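Local coordinates for spore germination protein GerM (Bacillus subtilis subsp. subtilis str. 168, PDB 6GZB) that is of unknown function but affects both sporulation and germination, at residues 180-192 against 212-224. Residues are numbered along the deposited sequence; the frame is centred on the assembly and turned at random.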
loop_
_atom_site.group_PDB
_atom_site.type_symbol
_atom_site.label_atom_id
_atom_site.label_comp_id
_atom_site.label_asym_id
_atom_site.label_seq_id
_atom_site.Cartn_x
_atom_site.Cartn_y
_atom_site.Cartn_z
ATOM N N SER A 180 -3.520 4.371 11.485
ATOM C CA SER A 180 -4.120 3.585 10.409
ATOM C C SER A 180 -3.435 3.845 9.070
ATOM O O SER A 180 -2.460 4.606 8.992
ATOM C CB SER A 180 -5.610 3.921 10.295
ATOM O OG SER A 180 -5.794 5.145 9.612
ATOM N N ARG A 181 -3.961 3.228 8.014
ATOM C CA ARG A 181 -3.427 3.415 6.665
ATOM C C ARG A 181 -3.565 4.852 6.208
ATOM O O ARG A 181 -2.849 5.290 5.315
ATOM C CB ARG A 181 -4.105 2.476 5.666
ATOM C CG ARG A 181 -3.751 1.018 5.889
ATOM C CD ARG A 181 -4.117 0.105 4.717
ATOM N NE ARG A 181 -3.627 -1.251 4.964
ATOM C CZ ARG A 181 -3.527 -2.213 4.052
ATOM N NH1 ARG A 181 -3.886 -1.998 2.797
ATOM N NH2 ARG A 181 -3.057 -3.397 4.405
ATOM N N LYS A 182 -4.449 5.605 6.855
ATOM C CA LYS A 182 -4.680 6.995 6.473
ATOM C C LYS A 182 -3.536 7.892 6.929
ATOM O O LYS A 182 -3.388 9.011 6.446
ATOM C CB LYS A 182 -6.003 7.513 7.043
ATOM C CG LYS A 182 -7.231 6.920 6.376
ATOM C CD LYS A 182 -8.497 7.294 7.126
ATOM C CE LYS A 182 -9.735 6.886 6.346
ATOM N NZ LYS A 182 -10.976 7.366 7.010
ATOM N N ASP A 183 -2.723 7.398 7.850
ATOM C CA ASP A 183 -1.501 8.093 8.234
ATOM C C ASP A 183 -0.395 7.978 7.170
ATOM O O ASP A 183 0.662 8.585 7.289
ATOM C CB ASP A 183 -1.036 7.572 9.585
ATOM C CG ASP A 183 -2.002 7.952 10.707
ATOM O OD1 ASP A 183 -2.074 9.157 11.011
ATOM O OD2 ASP A 183 -2.736 7.077 11.227
ATOM N N GLY A 184 -0.686 7.270 6.089
ATOM C CA GLY A 184 0.154 7.324 4.893
ATOM C C GLY A 184 1.251 6.280 4.905
ATOM O O GLY A 184 1.379 5.486 5.847
ATOM N N ILE A 185 2.050 6.289 3.845
ATOM C CA ILE A 185 3.119 5.320 3.671
ATOM C C ILE A 185 4.101 5.868 2.645
ATOM O O ILE A 185 3.689 6.528 1.692
ATOM C CB ILE A 185 2.555 3.948 3.224
ATOM C CG1 ILE A 185 3.661 2.899 3.161
ATOM C CG2 ILE A 185 1.851 4.051 1.883
ATOM C CD1 ILE A 185 3.135 1.477 3.198
ATOM N N ASN A 186 5.399 5.681 2.888
ATOM C CA ASN A 186 6.426 6.209 1.994
ATOM C C ASN A 186 6.166 7.672 1.643
ATOM O O ASN A 186 6.070 8.034 0.461
ATOM C CB ASN A 186 6.480 5.390 0.700
ATOM C CG ASN A 186 6.807 3.938 0.938
ATOM O OD1 ASN A 186 6.181 3.040 0.363
ATOM N ND2 ASN A 186 7.790 3.692 1.780
ATOM N N LEU A 187 6.018 8.511 2.659
ATOM C CA LEU A 187 5.607 9.906 2.445
ATOM C C LEU A 187 6.569 10.636 1.520
ATOM O O LEU A 187 7.768 10.643 1.766
ATOM C CB LEU A 187 5.546 10.655 3.786
ATOM C CG LEU A 187 4.672 10.027 4.879
ATOM C CD1 LEU A 187 4.763 10.852 6.158
ATOM C CD2 LEU A 187 3.219 9.882 4.443
ATOM N N GLU A 188 6.042 11.311 0.502
ATOM C CA GLU A 188 6.861 12.189 -0.320
ATOM C C GLU A 188 7.216 13.436 0.465
ATOM O O GLU A 188 6.334 14.207 0.831
ATOM C CB GLU A 188 6.127 12.590 -1.604
ATOM C CG GLU A 188 6.339 11.623 -2.752
ATOM C CD GLU A 188 5.708 12.103 -4.043
ATOM O OE1 GLU A 188 5.852 11.401 -5.067
ATOM O OE2 GLU A 188 5.013 13.143 -4.010
ATOM N N THR A 189 8.506 13.621 0.730
ATOM C CA THR A 189 8.977 14.743 1.538
ATOM C C THR A 189 9.989 15.619 0.803
ATOM O O THR A 189 10.586 16.508 1.405
ATOM C CB THR A 189 9.659 14.250 2.823
ATOM O OG1 THR A 189 10.690 13.310 2.484
ATOM C CG2 THR A 189 8.647 13.593 3.755
ATOM N N ALA A 190 10.212 15.366 -0.482
ATOM C CA ALA A 190 11.148 16.187 -1.245
ATOM C C ALA A 190 10.529 17.553 -1.501
ATOM O O ALA A 190 9.346 17.654 -1.801
ATOM C CB ALA A 190 11.507 15.519 -2.557
ATOM N N GLY A 191 11.330 18.607 -1.385
ATOM C CA GLY A 191 10.867 19.944 -1.756
ATOM C C GLY A 191 10.041 20.565 -0.640
ATOM O O GLY A 191 9.969 20.027 0.471
ATOM N N VAL A 192 9.455 21.723 -0.914
ATOM C CA VAL A 192 8.659 22.420 0.086
ATOM C C VAL A 192 7.211 21.948 0.001
ATOM O O VAL A 192 6.583 22.043 -1.052
ATOM C CB VAL A 192 8.734 23.951 -0.094
ATOM C CG1 VAL A 192 7.703 24.650 0.785
ATOM C CG2 VAL A 192 10.130 24.440 0.249
ATOM N N SER A 212 10.484 -9.691 -10.543
ATOM C CA SER A 212 9.115 -9.230 -10.752
ATOM C C SER A 212 8.931 -7.714 -10.776
ATOM O O SER A 212 9.795 -6.945 -10.356
ATOM C CB SER A 212 8.179 -9.839 -9.699
ATOM O OG SER A 212 8.449 -9.325 -8.403
ATOM N N GLU A 213 7.806 -7.309 -11.354
ATOM C CA GLU A 213 7.203 -6.014 -11.104
ATOM C C GLU A 213 6.387 -6.069 -9.815
ATOM O O GLU A 213 5.807 -7.095 -9.475
ATOM C CB GLU A 213 6.257 -5.643 -12.245
ATOM C CG GLU A 213 6.915 -5.352 -13.581
ATOM C CD GLU A 213 5.889 -5.018 -14.654
ATOM O OE1 GLU A 213 4.819 -5.655 -14.663
ATOM O OE2 GLU A 213 6.119 -4.077 -15.442
ATOM N N TYR A 214 6.335 -4.951 -9.106
ATOM C CA TYR A 214 5.494 -4.850 -7.940
ATOM C C TYR A 214 5.038 -3.414 -7.733
ATOM O O TYR A 214 5.529 -2.499 -8.371
ATOM C CB TYR A 214 6.214 -5.390 -6.701
ATOM C CG TYR A 214 7.554 -4.744 -6.405
ATOM C CD1 TYR A 214 7.642 -3.655 -5.561
ATOM C CD2 TYR A 214 8.737 -5.298 -6.874
ATOM C CE1 TYR A 214 8.857 -3.064 -5.276
ATOM C CE2 TYR A 214 9.966 -4.746 -6.554
ATOM C CZ TYR A 214 10.020 -3.629 -5.759
ATOM O OH TYR A 214 11.229 -3.081 -5.410
ATOM N N TYR A 215 3.992 -3.249 -6.945
ATOM C CA TYR A 215 3.320 -1.975 -6.849
ATOM C C TYR A 215 3.612 -1.337 -5.508
ATOM O O TYR A 215 3.448 -1.966 -4.469
ATOM C CB TYR A 215 1.821 -2.159 -7.073
ATOM C CG TYR A 215 1.529 -2.642 -8.480
ATOM C CD1 TYR A 215 1.448 -1.740 -9.534
ATOM C CD2 TYR A 215 1.521 -3.997 -8.779
ATOM C CE1 TYR A 215 1.262 -2.171 -10.829
ATOM C CE2 TYR A 215 1.345 -4.439 -10.077
ATOM C CZ TYR A 215 1.238 -3.518 -11.098
ATOM O OH TYR A 215 1.034 -3.942 -12.384
ATOM N N VAL A 216 4.115 -0.107 -5.557
ATOM C CA VAL A 216 4.589 0.599 -4.385
ATOM C C VAL A 216 3.687 1.794 -4.085
ATOM O O VAL A 216 3.474 2.660 -4.945
ATOM C CB VAL A 216 6.010 1.134 -4.616
ATOM C CG1 VAL A 216 6.496 1.898 -3.392
ATOM C CG2 VAL A 216 6.950 -0.008 -4.965
ATOM N N PRO A 217 3.120 1.825 -2.880
ATOM C CA PRO A 217 2.214 2.906 -2.503
ATOM C C PRO A 217 3.010 4.096 -1.982
ATOM O O PRO A 217 3.961 3.912 -1.225
ATOM C CB PRO A 217 1.389 2.278 -1.381
ATOM C CG PRO A 217 2.307 1.303 -0.740
ATOM C CD PRO A 217 3.248 0.814 -1.814
ATOM N N VAL A 218 2.661 5.291 -2.438
ATOM C CA VAL A 218 3.343 6.511 -2.030
ATOM C C VAL A 218 2.286 7.557 -1.680
ATOM O O VAL A 218 1.369 7.816 -2.461
ATOM C CB VAL A 218 4.231 7.049 -3.171
ATOM C CG1 VAL A 218 4.774 8.415 -2.833
ATOM C CG2 VAL A 218 5.372 6.082 -3.459
ATOM N N THR A 219 2.404 8.148 -0.497
ATOM C CA THR A 219 1.491 9.221 -0.095
ATOM C C THR A 219 1.956 10.563 -0.660
ATOM O O THR A 219 3.021 11.060 -0.315
ATOM C CB THR A 219 1.397 9.328 1.429
ATOM O OG1 THR A 219 0.986 8.068 1.973
ATOM C CG2 THR A 219 0.391 10.395 1.820
ATOM N N LYS A 220 1.159 11.124 -1.559
ATOM C CA LYS A 220 1.458 12.406 -2.169
ATOM C C LYS A 220 0.631 13.509 -1.513
ATOM O O LYS A 220 -0.319 13.228 -0.778
ATOM C CB LYS A 220 1.132 12.344 -3.659
ATOM C CG LYS A 220 1.808 11.178 -4.359
ATOM C CD LYS A 220 1.816 11.371 -5.860
ATOM C CE LYS A 220 2.954 12.278 -6.276
ATOM N NZ LYS A 220 3.314 12.080 -7.705
ATOM N N ARG A 221 1.009 14.758 -1.771
ATOM C CA ARG A 221 0.238 15.904 -1.308
ATOM C C ARG A 221 -0.635 16.404 -2.445
ATOM O O ARG A 221 -0.140 16.734 -3.508
ATOM C CB ARG A 221 1.168 17.029 -0.839
ATOM C CG ARG A 221 2.120 16.668 0.287
ATOM C CD ARG A 221 1.432 15.979 1.462
ATOM N NE ARG A 221 0.423 16.809 2.116
ATOM C CZ ARG A 221 -0.080 16.569 3.326
ATOM N NH1 ARG A 221 0.329 15.519 4.024
ATOM N NH2 ARG A 221 -0.998 17.381 3.840
ATOM N N ILE A 222 -1.942 16.441 -2.222
ATOM C CA ILE A 222 -2.879 16.952 -3.214
ATOM C C ILE A 222 -3.413 18.323 -2.767
ATOM O O ILE A 222 -3.800 18.495 -1.606
ATOM C CB ILE A 222 -4.083 16.000 -3.367
ATOM C CG1 ILE A 222 -3.630 14.552 -3.565
ATOM C CG2 ILE A 222 -4.987 16.457 -4.499
ATOM C CD1 ILE A 222 -2.776 14.328 -4.794
ATOM N N ASP A 223 -3.479 19.272 -3.697
ATOM C CA ASP A 223 -4.029 20.594 -3.413
ATOM C C ASP A 223 -5.452 20.499 -2.885
ATOM O O ASP A 223 -6.276 19.761 -3.417
ATOM C CB ASP A 223 -4.007 21.476 -4.662
ATOM C CG ASP A 223 -2.642 22.083 -4.924
ATOM O OD1 ASP A 223 -1.877 22.274 -3.952
ATOM O OD2 ASP A 223 -2.331 22.363 -6.102
ATOM N N ASN A 224 -5.735 21.249 -1.826
ATOM C CA ASN A 224 -7.025 21.173 -1.163
ATOM C C ASN A 224 -8.147 21.738 -2.028
ATOM O O ASN A 224 -9.322 21.448 -1.809
ATOM C CB ASN A 224 -6.970 21.903 0.180
ATOM C CG ASN A 224 -6.297 21.083 1.244
ATOM O OD1 ASN A 224 -6.031 19.901 1.038
ATOM N ND2 ASN A 224 -6.046 21.687 2.404
HETATM O O HOH W 1 3.513 13.437 1.047
HETATM O O HOH W 2 3.468 15.063 -3.026
#
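Thr219 turns its OG1 beside its own backbone N (chi1 -57°), where it meets Ile185 N, and Glu188 runs extended beyond CG, bringing its carboxylate across Lys220. In this tandem GerMN protein, Asn186 to Glu188 of loop 180-192 run beside Val218 to Lys220 of strand 213-223, in the same direction. That strand forms an antiparallel hairpin with strand 198-208. Thr219 OG1 accepts from Ile185 N at 2.8 Å, while its backbone N donates to Ile185 O at 3.0 Å. Glu188 N meets Thr219 O almost straight (3.1 Å, 175°). Leu187 lies alongside Thr219, CD2 against CB at 3.6 Å. Ile185 CG2 rests on Pro217 CB at 3.7 Å, and the isoleucine also touches Trp145 of helix 136-147. Because the carboxylate sits nearer CE, the salt bridge from Glu188 OE1 to Lys220 NZ is long, at 3.7 Å. Lys220 NZ also hydrogen-bonds Tyr205 OH and salt-bridges Glu236. With an alanine at Glu188 the carboxylate and CG are gone, which is likely to leave Lys220 without one acidic neighbour, open a gap beside Val218 CG1 and cost Arg221 N its water link. That water donates to Glu188 OE2 at 2.7 Å and accepts from Arg221 N at 2.8 Å.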